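Local coordinates for hypothetical membrane protein (Corynebacterium glutamicum, PDB 6JSA) that binds heme through its C-terminal HtaA domain, the part in this chain, and probably passes it on during heme uptake, at residues A[17-22]-A[29-34]; A[66-71]-A[75-80]; A[108-113]-A[143-148]; A[122-125]-A[130-133]. All coordinates share one frame; numbering follows the deposited sequence. Where two conformers were deposited one is given.

Contact 1: residues A[17-22]-A[29-34]; sequences SFQNYI and GSWTLN. With HEM (protoporphyrin IX containing Fe), chain B.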
# COMPACT_ATOMS: atom_id res chain seq x y z
N SER A 17 1.17 8.77 -11.00
CA SER A 17 0.54 8.86 -12.31
C SER A 17 -0.85 8.24 -12.30
O SER A 17 -1.73 8.66 -13.06
CB SER A 17 1.44 8.25 -13.38
OG SER A 17 1.61 6.86 -13.19
N PHE A 18 -1.08 7.23 -11.44
CA PHE A 18 -2.43 6.68 -11.30
C PHE A 18 -3.38 7.69 -10.67
O PHE A 18 -4.52 7.84 -11.13
CB PHE A 18 -2.39 5.39 -10.48
CG PHE A 18 -3.72 4.68 -10.41
CD1 PHE A 18 -4.28 4.15 -11.57
CD2 PHE A 18 -4.39 4.54 -9.21
CE1 PHE A 18 -5.49 3.49 -11.53
CE2 PHE A 18 -5.61 3.87 -9.16
CZ PHE A 18 -6.16 3.35 -10.33
N GLN A 19 -2.94 8.40 -9.63
CA GLN A 19 -3.77 9.46 -9.06
C GLN A 19 -4.15 10.48 -10.12
O GLN A 19 -5.31 10.90 -10.22
CB GLN A 19 -3.02 10.20 -7.96
CG GLN A 19 -2.83 9.45 -6.66
CD GLN A 19 -2.03 10.28 -5.68
OE1 GLN A 19 -2.08 11.51 -5.70
NE2 GLN A 19 -1.27 9.61 -4.83
N ASN A 20 -3.17 10.92 -10.91
CA ASN A 20 -3.43 11.97 -11.89
C ASN A 20 -4.33 11.46 -13.00
O ASN A 20 -5.14 12.23 -13.53
CB ASN A 20 -2.11 12.52 -12.41
CG ASN A 20 -1.28 13.17 -11.32
OD1 ASN A 20 -1.82 13.58 -10.28
ND2 ASN A 20 0.02 13.28 -11.54
N TYR A 21 -4.20 10.18 -13.35
CA TYR A 21 -5.11 9.57 -14.31
C TYR A 21 -6.53 9.51 -13.74
O TYR A 21 -7.50 9.91 -14.41
CB TYR A 21 -4.60 8.17 -14.66
CG TYR A 21 -5.62 7.26 -15.27
CD1 TYR A 21 -6.13 7.51 -16.54
CD2 TYR A 21 -6.08 6.15 -14.58
CE1 TYR A 21 -7.06 6.66 -17.09
CE2 TYR A 21 -7.01 5.30 -15.12
CZ TYR A 21 -7.50 5.57 -16.38
OH TYR A 21 -8.43 4.74 -16.92
N ILE A 22 -6.68 9.03 -12.51
CA ILE A 22 -8.01 8.90 -11.91
C ILE A 22 -8.72 10.25 -11.89
O ILE A 22 -9.91 10.35 -12.22
CB ILE A 22 -7.91 8.30 -10.50
CG1 ILE A 22 -7.54 6.82 -10.57
CG2 ILE A 22 -9.20 8.54 -9.72
CD1 ILE A 22 -8.63 5.93 -11.14
N GLY A 29 -12.58 10.46 -12.86
CA GLY A 29 -12.86 9.71 -11.65
C GLY A 29 -12.48 10.44 -10.38
O GLY A 29 -12.27 11.66 -10.37
N SER A 30 -12.39 9.68 -9.30
CA SER A 30 -12.10 10.22 -7.98
C SER A 30 -11.76 9.05 -7.08
O SER A 30 -11.71 7.90 -7.52
CB SER A 30 -13.31 10.98 -7.44
OG SER A 30 -14.42 10.10 -7.34
N TRP A 31 -11.52 9.34 -5.81
CA TRP A 31 -11.41 8.30 -4.81
C TRP A 31 -12.11 8.75 -3.55
O TRP A 31 -12.32 9.95 -3.33
CB TRP A 31 -9.96 7.93 -4.50
CG TRP A 31 -9.12 9.05 -4.00
CD1 TRP A 31 -9.16 9.63 -2.76
CD2 TRP A 31 -8.07 9.72 -4.72
NE1 TRP A 31 -8.22 10.62 -2.67
CE2 TRP A 31 -7.54 10.70 -3.85
CE3 TRP A 31 -7.55 9.60 -6.01
CZ2 TRP A 31 -6.50 11.54 -4.24
CZ3 TRP A 31 -6.51 10.43 -6.39
CH2 TRP A 31 -6.00 11.39 -5.50
N THR A 32 -12.50 7.78 -2.74
CA THR A 32 -12.97 8.05 -1.39
C THR A 32 -12.13 7.25 -0.41
O THR A 32 -11.55 6.21 -0.74
CB THR A 32 -14.47 7.78 -1.21
OG1 THR A 32 -14.72 6.37 -1.34
CG2 THR A 32 -15.29 8.56 -2.23
N LEU A 33 -12.08 7.77 0.82
CA LEU A 33 -11.21 7.27 1.87
C LEU A 33 -12.03 6.94 3.09
O LEU A 33 -12.94 7.69 3.47
CB LEU A 33 -10.19 8.34 2.26
CG LEU A 33 -9.31 8.82 1.09
CD1 LEU A 33 -8.33 9.88 1.57
CD2 LEU A 33 -8.57 7.65 0.43
N ASN A 34 -11.69 5.83 3.74
CA ASN A 34 -12.38 5.39 4.95
C ASN A 34 -11.28 4.97 5.91
O ASN A 34 -10.68 3.90 5.76
CB ASN A 34 -13.32 4.24 4.62
CG ASN A 34 -14.43 4.08 5.64
OD1 ASN A 34 -15.07 5.06 6.04
ND2 ASN A 34 -14.67 2.86 6.07
CHA HEM B . -4.64 4.42 -18.40
CHB HEM B . -8.70 4.02 -20.98
CHC HEM B . -10.61 1.21 -17.52
CHD HEM B . -6.41 1.30 -15.13
C1A HEM B . -5.58 4.58 -19.38
C2A HEM B . -5.45 5.43 -20.55
C3A HEM B . -6.57 5.33 -21.27
C4A HEM B . -7.44 4.39 -20.58
CMA HEM B . -6.90 6.06 -22.59
CAA HEM B . -4.24 6.33 -20.82
CBA HEM B . -4.42 7.54 -19.91
CGA HEM B . -3.25 8.49 -19.99
O1A HEM B . -2.15 8.08 -20.42
O2A HEM B . -3.42 9.67 -19.60
C1B HEM B . -9.60 3.27 -20.24
C2B HEM B . -11.00 3.05 -20.57
C3B HEM B . -11.53 2.27 -19.61
C4B HEM B . -10.47 1.98 -18.66
CMB HEM B . -11.67 3.64 -21.82
CAB HEM B . -12.96 1.72 -19.44
CBB HEM B . -14.01 2.03 -20.21
C1C HEM B . -9.63 0.96 -16.58
C2C HEM B . -9.76 0.05 -15.46
C3C HEM B . -8.62 0.09 -14.78
C4C HEM B . -7.71 0.99 -15.47
CMC HEM B . -11.02 -0.76 -15.11
CAC HEM B . -8.32 -0.72 -13.50
CBC HEM B . -7.67 -0.17 -12.46
C1D HEM B . -5.56 2.13 -15.83
C2D HEM B . -4.20 2.42 -15.46
C3D HEM B . -3.71 3.27 -16.36
C4D HEM B . -4.75 3.57 -17.31
CMD HEM B . -3.47 1.81 -14.26
CAD HEM B . -2.29 3.88 -16.36
CBD HEM B . -2.37 5.23 -15.63
CGD HEM B . -0.99 5.82 -15.52
O1D HEM B . -0.52 6.49 -16.47
O2D HEM B . -0.34 5.63 -14.45
NA HEM B . -6.81 3.95 -19.42
NB HEM B . -9.32 2.62 -19.06
NC HEM B . -8.36 1.51 -16.56
ND HEM B . -5.88 2.85 -16.97
FE HEM B . -7.71 2.97 -17.85

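Contact 2: residues A[66-71]-A[75-80]; sequences SIHFTG and ILDMQI. With HEM (protoporphyrin IX containing Fe), chain B.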
# COMPACT_ATOMS: atom_id res chain seq x y z
N SER A 66 -9.39 1.97 4.10
CA SER A 66 -9.52 1.63 2.69
C SER A 66 -9.51 2.87 1.81
O SER A 66 -9.91 3.97 2.22
CB SER A 66 -10.79 0.82 2.44
OG SER A 66 -11.93 1.54 2.86
N ILE A 67 -9.04 2.65 0.58
CA ILE A 67 -9.10 3.61 -0.51
C ILE A 67 -9.99 3.00 -1.58
O ILE A 67 -9.83 1.82 -1.92
CB ILE A 67 -7.71 3.87 -1.10
CG1 ILE A 67 -6.71 4.26 -0.01
CG2 ILE A 67 -7.80 4.91 -2.22
CD1 ILE A 67 -5.29 4.12 -0.46
N HIS A 68 -10.90 3.80 -2.14
CA HIS A 68 -11.83 3.33 -3.16
C HIS A 68 -11.71 4.25 -4.38
O HIS A 68 -12.21 5.38 -4.36
CB HIS A 68 -13.25 3.32 -2.62
CG HIS A 68 -14.22 2.57 -3.47
ND1 HIS A 68 -15.52 2.33 -3.08
CD2 HIS A 68 -14.09 2.01 -4.70
CE1 HIS A 68 -16.14 1.65 -4.03
NE2 HIS A 68 -15.30 1.44 -5.02
N PHE A 69 -11.04 3.76 -5.43
CA PHE A 69 -10.90 4.50 -6.68
C PHE A 69 -12.07 4.17 -7.60
O PHE A 69 -12.48 3.02 -7.71
CB PHE A 69 -9.62 4.08 -7.40
CG PHE A 69 -8.34 4.40 -6.67
CD1 PHE A 69 -7.81 5.68 -6.70
CD2 PHE A 69 -7.65 3.40 -6.00
CE1 PHE A 69 -6.62 5.97 -6.06
CE2 PHE A 69 -6.46 3.68 -5.35
CZ PHE A 69 -5.94 4.96 -5.38
N THR A 70 -12.58 5.19 -8.29
CA THR A 70 -13.60 4.98 -9.31
C THR A 70 -13.29 5.83 -10.53
O THR A 70 -12.59 6.84 -10.45
CB THR A 70 -15.01 5.33 -8.80
OG1 THR A 70 -15.03 6.69 -8.36
CG2 THR A 70 -15.42 4.40 -7.67
N GLY A 71 -13.81 5.40 -11.67
CA GLY A 71 -13.61 6.11 -12.92
C GLY A 71 -14.44 5.48 -14.02
O GLY A 71 -15.02 4.40 -13.84
N ILE A 75 -17.00 1.82 -14.34
CA ILE A 75 -16.30 0.65 -14.88
C ILE A 75 -15.03 0.40 -14.09
O ILE A 75 -14.73 -0.74 -13.71
CB ILE A 75 -16.02 0.82 -16.38
CG1 ILE A 75 -17.32 0.75 -17.18
CG2 ILE A 75 -15.05 -0.25 -16.85
CD1 ILE A 75 -17.93 -0.63 -17.23
N LEU A 76 -14.25 1.45 -13.83
CA LEU A 76 -13.10 1.36 -12.94
C LEU A 76 -13.60 1.45 -11.51
O LEU A 76 -14.28 2.42 -11.13
CB LEU A 76 -12.11 2.48 -13.25
CG LEU A 76 -10.71 2.39 -12.63
CD1 LEU A 76 -9.72 3.26 -13.42
CD2 LEU A 76 -10.70 2.80 -11.15
N ASP A 77 -13.26 0.44 -10.71
CA ASP A 77 -13.74 0.33 -9.34
C ASP A 77 -12.69 -0.52 -8.62
O ASP A 77 -12.68 -1.75 -8.76
CB ASP A 77 -15.12 -0.33 -9.34
CG ASP A 77 -15.76 -0.39 -7.96
OD1 ASP A 77 -15.05 -0.32 -6.94
OD2 ASP A 77 -17.00 -0.51 -7.92
N MET A 78 -11.81 0.14 -7.88
CA MET A 78 -10.65 -0.51 -7.28
C MET A 78 -10.60 -0.16 -5.80
O MET A 78 -10.53 1.02 -5.44
CB MET A 78 -9.36 -0.08 -7.97
CG MET A 78 -8.14 -0.81 -7.42
SD MET A 78 -6.64 -0.29 -8.27
CE MET A 78 -5.54 -1.63 -7.87
N GLN A 79 -10.63 -1.18 -4.96
CA GLN A 79 -10.57 -1.00 -3.52
C GLN A 79 -9.28 -1.62 -2.99
O GLN A 79 -8.96 -2.76 -3.32
CB GLN A 79 -11.77 -1.68 -2.85
CG GLN A 79 -13.11 -1.15 -3.31
CD GLN A 79 -14.26 -1.89 -2.66
OE1 GLN A 79 -14.34 -1.97 -1.44
NE2 GLN A 79 -15.13 -2.45 -3.48
N ILE A 80 -8.57 -0.86 -2.17
CA ILE A 80 -7.36 -1.32 -1.49
C ILE A 80 -7.58 -1.08 -0.00
O ILE A 80 -7.85 0.05 0.41
CB ILE A 80 -6.11 -0.57 -1.98
CG1 ILE A 80 -5.95 -0.71 -3.50
CG2 ILE A 80 -4.87 -1.06 -1.25
CD1 ILE A 80 -4.81 0.09 -4.08
CHA HEM B . -4.64 4.42 -18.40
CHB HEM B . -8.70 4.02 -20.98
CHC HEM B . -10.61 1.21 -17.52
CHD HEM B . -6.41 1.30 -15.13
C1A HEM B . -5.58 4.58 -19.38
C2A HEM B . -5.45 5.43 -20.55
C3A HEM B . -6.57 5.33 -21.27
C4A HEM B . -7.44 4.39 -20.58
CMA HEM B . -6.90 6.06 -22.59
CAA HEM B . -4.24 6.33 -20.82
CBA HEM B . -4.42 7.54 -19.91
CGA HEM B . -3.25 8.49 -19.99
O1A HEM B . -2.15 8.08 -20.42
O2A HEM B . -3.42 9.67 -19.60
C1B HEM B . -9.60 3.27 -20.24
C2B HEM B . -11.00 3.05 -20.57
C3B HEM B . -11.53 2.27 -19.61
C4B HEM B . -10.47 1.98 -18.66
CMB HEM B . -11.67 3.64 -21.82
CAB HEM B . -12.96 1.72 -19.44
CBB HEM B . -14.01 2.03 -20.21
C1C HEM B . -9.63 0.96 -16.58
C2C HEM B . -9.76 0.05 -15.46
C3C HEM B . -8.62 0.09 -14.78
C4C HEM B . -7.71 0.99 -15.47
CMC HEM B . -11.02 -0.76 -15.11
CAC HEM B . -8.32 -0.72 -13.50
CBC HEM B . -7.67 -0.17 -12.46
C1D HEM B . -5.56 2.13 -15.83
C2D HEM B . -4.20 2.42 -15.46
C3D HEM B . -3.71 3.27 -16.36
C4D HEM B . -4.75 3.57 -17.31
CMD HEM B . -3.47 1.81 -14.26
CAD HEM B . -2.29 3.88 -16.36
CBD HEM B . -2.37 5.23 -15.63
CGD HEM B . -0.99 5.82 -15.52
O1D HEM B . -0.52 6.49 -16.47
O2D HEM B . -0.34 5.63 -14.45
NA HEM B . -6.81 3.95 -19.42
NB HEM B . -9.32 2.62 -19.06
NC HEM B . -8.36 1.51 -16.56
ND HEM B . -5.88 2.85 -16.97
FE HEM B . -7.71 2.97 -17.85

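Contact 3: residues A[108-113]-A[143-148]; sequences TNYGRT and SQAFAD. With HEM (protoporphyrin IX containing Fe), chain B.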
# COMPACT_ATOMS: atom_id res chain seq x y z
N THR A 108 -13.20 -8.63 -9.54
CA THR A 108 -12.51 -9.77 -8.97
C THR A 108 -12.11 -9.40 -7.55
O THR A 108 -11.51 -8.34 -7.33
CB THR A 108 -11.27 -10.13 -9.79
OG1 THR A 108 -11.67 -10.48 -11.12
CG2 THR A 108 -10.53 -11.29 -9.15
N ASN A 109 -12.44 -10.25 -6.60
CA ASN A 109 -11.92 -10.13 -5.24
C ASN A 109 -10.62 -10.91 -5.19
O ASN A 109 -10.63 -12.14 -5.22
CB ASN A 109 -12.94 -10.66 -4.23
CG ASN A 109 -12.57 -10.31 -2.80
OD1 ASN A 109 -11.42 -9.94 -2.51
ND2 ASN A 109 -13.54 -10.44 -1.89
N TYR A 110 -9.50 -10.19 -5.13
CA TYR A 110 -8.18 -10.83 -5.04
C TYR A 110 -7.87 -11.31 -3.64
O TYR A 110 -6.86 -11.98 -3.44
CB TYR A 110 -7.09 -9.87 -5.54
CG TYR A 110 -7.24 -9.58 -7.01
CD1 TYR A 110 -8.05 -8.55 -7.46
CD2 TYR A 110 -6.61 -10.38 -7.96
CE1 TYR A 110 -8.21 -8.31 -8.81
CE2 TYR A 110 -6.76 -10.15 -9.31
CZ TYR A 110 -7.57 -9.11 -9.73
OH TYR A 110 -7.74 -8.88 -11.07
N GLY A 111 -8.73 -10.99 -2.67
CA GLY A 111 -8.48 -11.33 -1.30
C GLY A 111 -7.30 -10.54 -0.75
O GLY A 111 -6.93 -9.48 -1.24
N ARG A 112 -6.70 -11.11 0.29
CA ARG A 112 -5.51 -10.53 0.88
C ARG A 112 -4.31 -11.02 0.09
O ARG A 112 -4.08 -12.23 -0.01
CB ARG A 112 -5.40 -10.94 2.35
CG ARG A 112 -4.31 -10.19 3.07
CD ARG A 112 -4.59 -10.05 4.56
NE ARG A 112 -3.61 -9.18 5.18
CZ ARG A 112 -3.66 -7.85 5.14
NH1 ARG A 112 -4.67 -7.23 4.53
NH2 ARG A 112 -2.71 -7.12 5.70
N THR A 113 -3.56 -10.09 -0.49
CA THR A 113 -2.57 -10.45 -1.50
C THR A 113 -1.35 -9.53 -1.38
O THR A 113 -1.45 -8.40 -0.92
CB THR A 113 -3.18 -10.34 -2.90
OG1 THR A 113 -2.27 -10.87 -3.87
CG2 THR A 113 -3.50 -8.88 -3.26
N SER A 143 -0.73 -6.36 -10.83
CA SER A 143 -0.87 -6.06 -12.25
C SER A 143 -2.27 -6.39 -12.76
O SER A 143 -2.87 -5.59 -13.50
CB SER A 143 0.19 -6.84 -13.02
OG SER A 143 0.06 -6.65 -14.42
N GLN A 144 -2.80 -7.55 -12.37
CA GLN A 144 -4.16 -7.89 -12.76
C GLN A 144 -5.17 -6.93 -12.16
O GLN A 144 -6.15 -6.56 -12.81
CB GLN A 144 -4.48 -9.32 -12.33
CG GLN A 144 -3.63 -10.36 -13.00
CD GLN A 144 -3.90 -11.75 -12.48
OE1 GLN A 144 -4.98 -12.03 -11.95
NE2 GLN A 144 -2.92 -12.64 -12.61
N ALA A 145 -4.96 -6.52 -10.91
CA ALA A 145 -5.90 -5.59 -10.29
C ALA A 145 -5.91 -4.24 -10.98
O ALA A 145 -6.93 -3.55 -10.98
CB ALA A 145 -5.58 -5.44 -8.80
N PHE A 146 -4.79 -3.85 -11.58
CA PHE A 146 -4.73 -2.65 -12.40
C PHE A 146 -5.14 -2.91 -13.85
O PHE A 146 -4.77 -2.13 -14.74
CB PHE A 146 -3.36 -2.00 -12.32
CG PHE A 146 -3.11 -1.23 -11.06
CD1 PHE A 146 -3.74 -0.02 -10.83
CD2 PHE A 146 -2.19 -1.68 -10.12
CE1 PHE A 146 -3.49 0.71 -9.69
CE2 PHE A 146 -1.92 -0.95 -8.97
CZ PHE A 146 -2.59 0.25 -8.76
N ALA A 147 -5.88 -3.99 -14.09
CA ALA A 147 -6.44 -4.29 -15.41
C ALA A 147 -5.36 -4.43 -16.48
O ALA A 147 -5.60 -4.15 -17.66
CB ALA A 147 -7.53 -3.28 -15.83
N ASP A 148 -4.17 -4.87 -16.07
CA ASP A 148 -3.04 -5.11 -16.96
C ASP A 148 -2.51 -3.84 -17.62
O ASP A 148 -1.75 -3.93 -18.59
CB ASP A 148 -3.34 -6.19 -18.02
CG ASP A 148 -3.81 -7.50 -17.40
OD1 ASP A 148 -3.22 -7.96 -16.40
OD2 ASP A 148 -4.78 -8.07 -17.93
CHA HEM B . -4.64 4.42 -18.40
CHB HEM B . -8.70 4.02 -20.98
CHC HEM B . -10.61 1.21 -17.52
CHD HEM B . -6.41 1.30 -15.13
C1A HEM B . -5.58 4.58 -19.38
C2A HEM B . -5.45 5.43 -20.55
C3A HEM B . -6.57 5.33 -21.27
C4A HEM B . -7.44 4.39 -20.58
CMA HEM B . -6.90 6.06 -22.59
CAA HEM B . -4.24 6.33 -20.82
CBA HEM B . -4.42 7.54 -19.91
CGA HEM B . -3.25 8.49 -19.99
O1A HEM B . -2.15 8.08 -20.42
O2A HEM B . -3.42 9.67 -19.60
C1B HEM B . -9.60 3.27 -20.24
C2B HEM B . -11.00 3.05 -20.57
C3B HEM B . -11.53 2.27 -19.61
C4B HEM B . -10.47 1.98 -18.66
CMB HEM B . -11.67 3.64 -21.82
CAB HEM B . -12.96 1.72 -19.44
CBB HEM B . -14.01 2.03 -20.21
C1C HEM B . -9.63 0.96 -16.58
C2C HEM B . -9.76 0.05 -15.46
C3C HEM B . -8.62 0.09 -14.78
C4C HEM B . -7.71 0.99 -15.47
CMC HEM B . -11.02 -0.76 -15.11
CAC HEM B . -8.32 -0.72 -13.50
CBC HEM B . -7.67 -0.17 -12.46
C1D HEM B . -5.56 2.13 -15.83
C2D HEM B . -4.20 2.42 -15.46
C3D HEM B . -3.71 3.27 -16.36
C4D HEM B . -4.75 3.57 -17.31
CMD HEM B . -3.47 1.81 -14.26
CAD HEM B . -2.29 3.88 -16.36
CBD HEM B . -2.37 5.23 -15.63
CGD HEM B . -0.99 5.82 -15.52
O1D HEM B . -0.52 6.49 -16.47
O2D HEM B . -0.34 5.63 -14.45
NA HEM B . -6.81 3.95 -19.42
NB HEM B . -9.32 2.62 -19.06
NC HEM B . -8.36 1.51 -16.56
ND HEM B . -5.88 2.85 -16.97
FE HEM B . -7.71 2.97 -17.85
O HOH W 1 -7.80 -10.97 -12.91

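Contact 4: residues A[122-125]-A[130-133]; sequences ALNV and ASGS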
# COMPACT_ATOMS: atom_id res chain seq x y z
N ALA A 122 16.14 2.56 3.13
CA ALA A 122 16.46 2.86 4.52
C ALA A 122 15.54 2.01 5.37
O ALA A 122 14.34 1.92 5.10
CB ALA A 122 16.22 4.34 4.83
N LEU A 123 16.10 1.36 6.39
CA LEU A 123 15.29 0.62 7.34
C LEU A 123 16.04 0.61 8.66
O LEU A 123 17.15 0.06 8.74
CB LEU A 123 15.02 -0.81 6.85
CG LEU A 123 14.15 -1.67 7.77
CD1 LEU A 123 12.79 -1.04 8.01
CD2 LEU A 123 13.99 -3.05 7.16
N ASN A 124 15.46 1.23 9.68
CA ASN A 124 16.11 1.38 10.96
C ASN A 124 15.20 0.81 12.03
O ASN A 124 14.00 1.09 12.05
CB ASN A 124 16.40 2.86 11.24
CG ASN A 124 17.42 3.43 10.26
OD1 ASN A 124 17.09 4.27 9.42
ND2 ASN A 124 18.66 2.97 10.37
N VAL A 125 15.78 0.01 12.92
CA VAL A 125 15.04 -0.62 14.01
C VAL A 125 15.86 -0.45 15.28
O VAL A 125 17.08 -0.64 15.27
CB VAL A 125 14.78 -2.11 13.74
CG1 VAL A 125 14.14 -2.77 14.95
CG2 VAL A 125 13.93 -2.29 12.50
N ALA A 130 10.99 2.08 14.86
CA ALA A 130 11.35 1.53 13.56
C ALA A 130 10.86 2.49 12.49
O ALA A 130 9.82 3.13 12.63
CB ALA A 130 10.73 0.15 13.33
N SER A 131 11.63 2.60 11.40
CA SER A 131 11.22 3.45 10.30
C SER A 131 11.92 2.98 9.04
O SER A 131 12.95 2.31 9.10
CB SER A 131 11.54 4.92 10.57
OG SER A 131 12.94 5.12 10.74
N GLY A 132 11.35 3.35 7.90
CA GLY A 132 11.99 2.97 6.66
C GLY A 132 11.27 3.51 5.46
O GLY A 132 10.15 4.03 5.55
N SER A 133 11.94 3.38 4.32
CA SER A 133 11.40 3.75 3.02
C SER A 133 11.79 2.66 2.03
O SER A 133 12.93 2.17 2.06
CB SER A 133 11.99 5.08 2.53
OG SER A 133 11.61 6.15 3.37

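Contact 1: residues A[17-22]-A[29-34]
Ile-22, Trp-31 and Gln-19 carry this contact between the heme-binding helix 16-23 and strand 30-34 of the C-terminal HtaA domain. The segment axes are 8.8 Å apart at their closest and run at 112° to each other. The Ile-22 branch CG2 lies anti to the backbone N and touches both the backbone of Ser-30 and the indole of Trp-31, with CG2 4.2 Å from CE3. The carbonyl of Ile-22 also accepts a hydrogen bond from Gly-29 N, 2.7 Å from O and bent at the hydrogen (135°). Farther along the strand, the six-membered ring of Trp-31 meets the aliphatic part of Gln-19. CZ3 lies 3.8 Å from Gln-19 CG, and the amide and indole planes are 75° apart. The amide NE2 of Gln-19 is bonded elsewhere, to Gly-13 O and Gln-41 O. Another side of the same helix faces the heme. The Tyr-21 ring lies with one face over pyrrole atom C4D, and its OH is also hydrogen-bonded to His-72. Ser-17 OG donates to propionate atom O2D at 2.6 Å. Tyr-21 OH is the axial ligand, 2.1 Å from the heme iron.

Contact 2: residues A[66-71]-A[75-80]
Strands 66-71 and 76-80 pair as an antiparallel beta hairpin beside the heme, their axes 4.6 Å apart and 173° from each other. Hydrogen-bonded pairs form at Ile-67 with Ile-80, Phe-69 with Met-78 and Gly-71 with Leu-76. His-68 with Gln-79 and Thr-70 with Asp-77 are the non-hydrogen-bonded pairs. In the central rung Phe-69 N is 2.8 Å from Met-78 O. At the turn end, Ile-75 and Leu-76 both face Gly-71, which makes a classic beta bulge. The Gly-71 and Leu-76 bonds are more bent there.

Side chains alternate between two faces. One face carries Ile-67, Phe-69, Leu-76, Met-78 and Ile-80. Phe-69 CB packs on Met-78 CB at 4.2 Å, and its ring edge meets Ile-80 CD1. Met-78 SD makes an oblique Met-aromatic contact, 5.5 Å from the Phe-69 ring centroid. Phe-69 also stacks edge-to-face on Phe-18, which links the hairpin to helix 16-23. Leu-76 reaches the porphyrin, where its CD1 lies 3.6 Å from C3C.

The other face carries His-68, Thr-70, Asp-77 and Gln-79. His-68 has two conformers. In one of them CG is anti to the backbone N (chi1 -167°), which carries the ring across toward Asp-77 and Gln-79. Gln-79 then runs alongside His-68 and places CG over the imidazole face, a CH-pi contact 3.8 Å from the centroid. The same conformer makes a His-carboxylate hydrogen bond to Asp-77. NE2 approaches OD1 at 2.6 Å, from above the carboxylate plane.

Contact 3: residues A[108-113]-A[143-148]
Tyr-110 has CG anti to its carbonyl carbon (chi1 -66°), which sends the phenol of strand 107-111 to the last turn of helix 140-145. Gln-144 has the same first torsion (chi1 -64°), which turns its chain back toward the ring. The Gln-144 chain is extended beyond CG. It brings OE1 to the edge of the Tyr-110 ring, in its plane, 3.7 Å from CE2. Ring and amide planes are 62° apart. On the CE1 side, Ala-145 packs obliquely, its CB 3.9 Å from Tyr-110 CE1. Within its own strand, Thr-108 CG2 sits over the centre of one face of the ring, 3.7 Å above its plane.

A water joins the two polar ends. It is 2.8 Å from Tyr-110 OH and donates to Gln-144 OE1 at 3.2 Å. Tyr-110 OH also lies 3.3 Å from the backbone Gln-144 O. Next to Tyr-110, Asn-109 OD1 accepts from Gly-111 N in an Asx turn.

After Ala-145 the helix stops. Ala-147, at positive phi, bonds through N to Gln-144 O, and Asp-148 N bonds to Ser-143 O. The chain that follows the helix lies against the heme, with Ala-147 CB 3.6 Å from vinyl atom CAC. Phe-146 stacks edge-to-face on Phe-18 and on Tyr-150, itself a heme-binding residue. The helix thus ends in a Schellman motif whose residues line part of the heme pocket.

Contact 4: residues A[122-125]-A[130-133]
Ala-122 pairs with Ser-133 as an antiparallel hydrogen-bonded pair. One bond of this rung is good, with Ser-133 N 2.9 Å from Ala-122 O. The return bond, from Ala-122 N to Ser-133 O, is weak at 3.4 Å. The same Ala-122 O also lies close to Gly-132 CA, at 3.0 Å. Outside the pair, Ser-133 O accepts a hydrogen bond from Ser-121 OG.

Leu-123 comes next, in a non-hydrogen-bonded pair with Gly-132. Here the strands draw together, with the two CA atoms 4.1 Å apart. Glycine has no side chain at this point, and the Leu-123 side chain bends over the partner strand. Its CG lies anti to the backbone N (chi1 -179°), and CD1 comes within 3.5 Å of Ser-131 O. The leucine also packs on Phe-161 of strand 159-165, and its carbonyl takes a hydrogen bond from Lys-57 NZ.

This is the turn end of the beta hairpin formed by strands 113-125 and 129-138, far from the heme. The two segments run at 175° to each other.

Asn-124 makes the second hydrogen-bonded pair, with Ser-131. Asn-124 N donates to Ser-131 O at 2.8 Å with a nearly straight N-H...O angle of 172°. Ser-131 N returns a bond to Asn-124 O. The side chains of this pair share a face with Ala-122 and Ser-133, and meet loosely through Asn-124 CB and Ser-131 OG.

Val-125 closes the run in a non-hydrogen-bonded pair with Ala-130. Its branch CG2 touches Ala-130 CB at 4.1 Å, on the same face as Leu-123.

Overall arrangement
From the N terminus, contact 1 closes first, over the short loop between helix 16-23 and strand 30-34. Contact 2 follows in series as the hairpin of strands 66-71 and 76-88. The two touch through the pairing of strands 30-34 and 66-71 and through Ile-22 on Leu-76. Contact 3 closes a much longer loop, from strand 107-111 to helix 140-145, and contact 4 is nested inside it as a hairpin. Contacts 1, 2 and 3 all reach the heme. Phe-146 of contact 3 bridges to contacts 1 and 2, meeting Met-78 in the latter. Contact 4 lies on the other side of the chain's centre, its centre about 28 Å from that of contact 3.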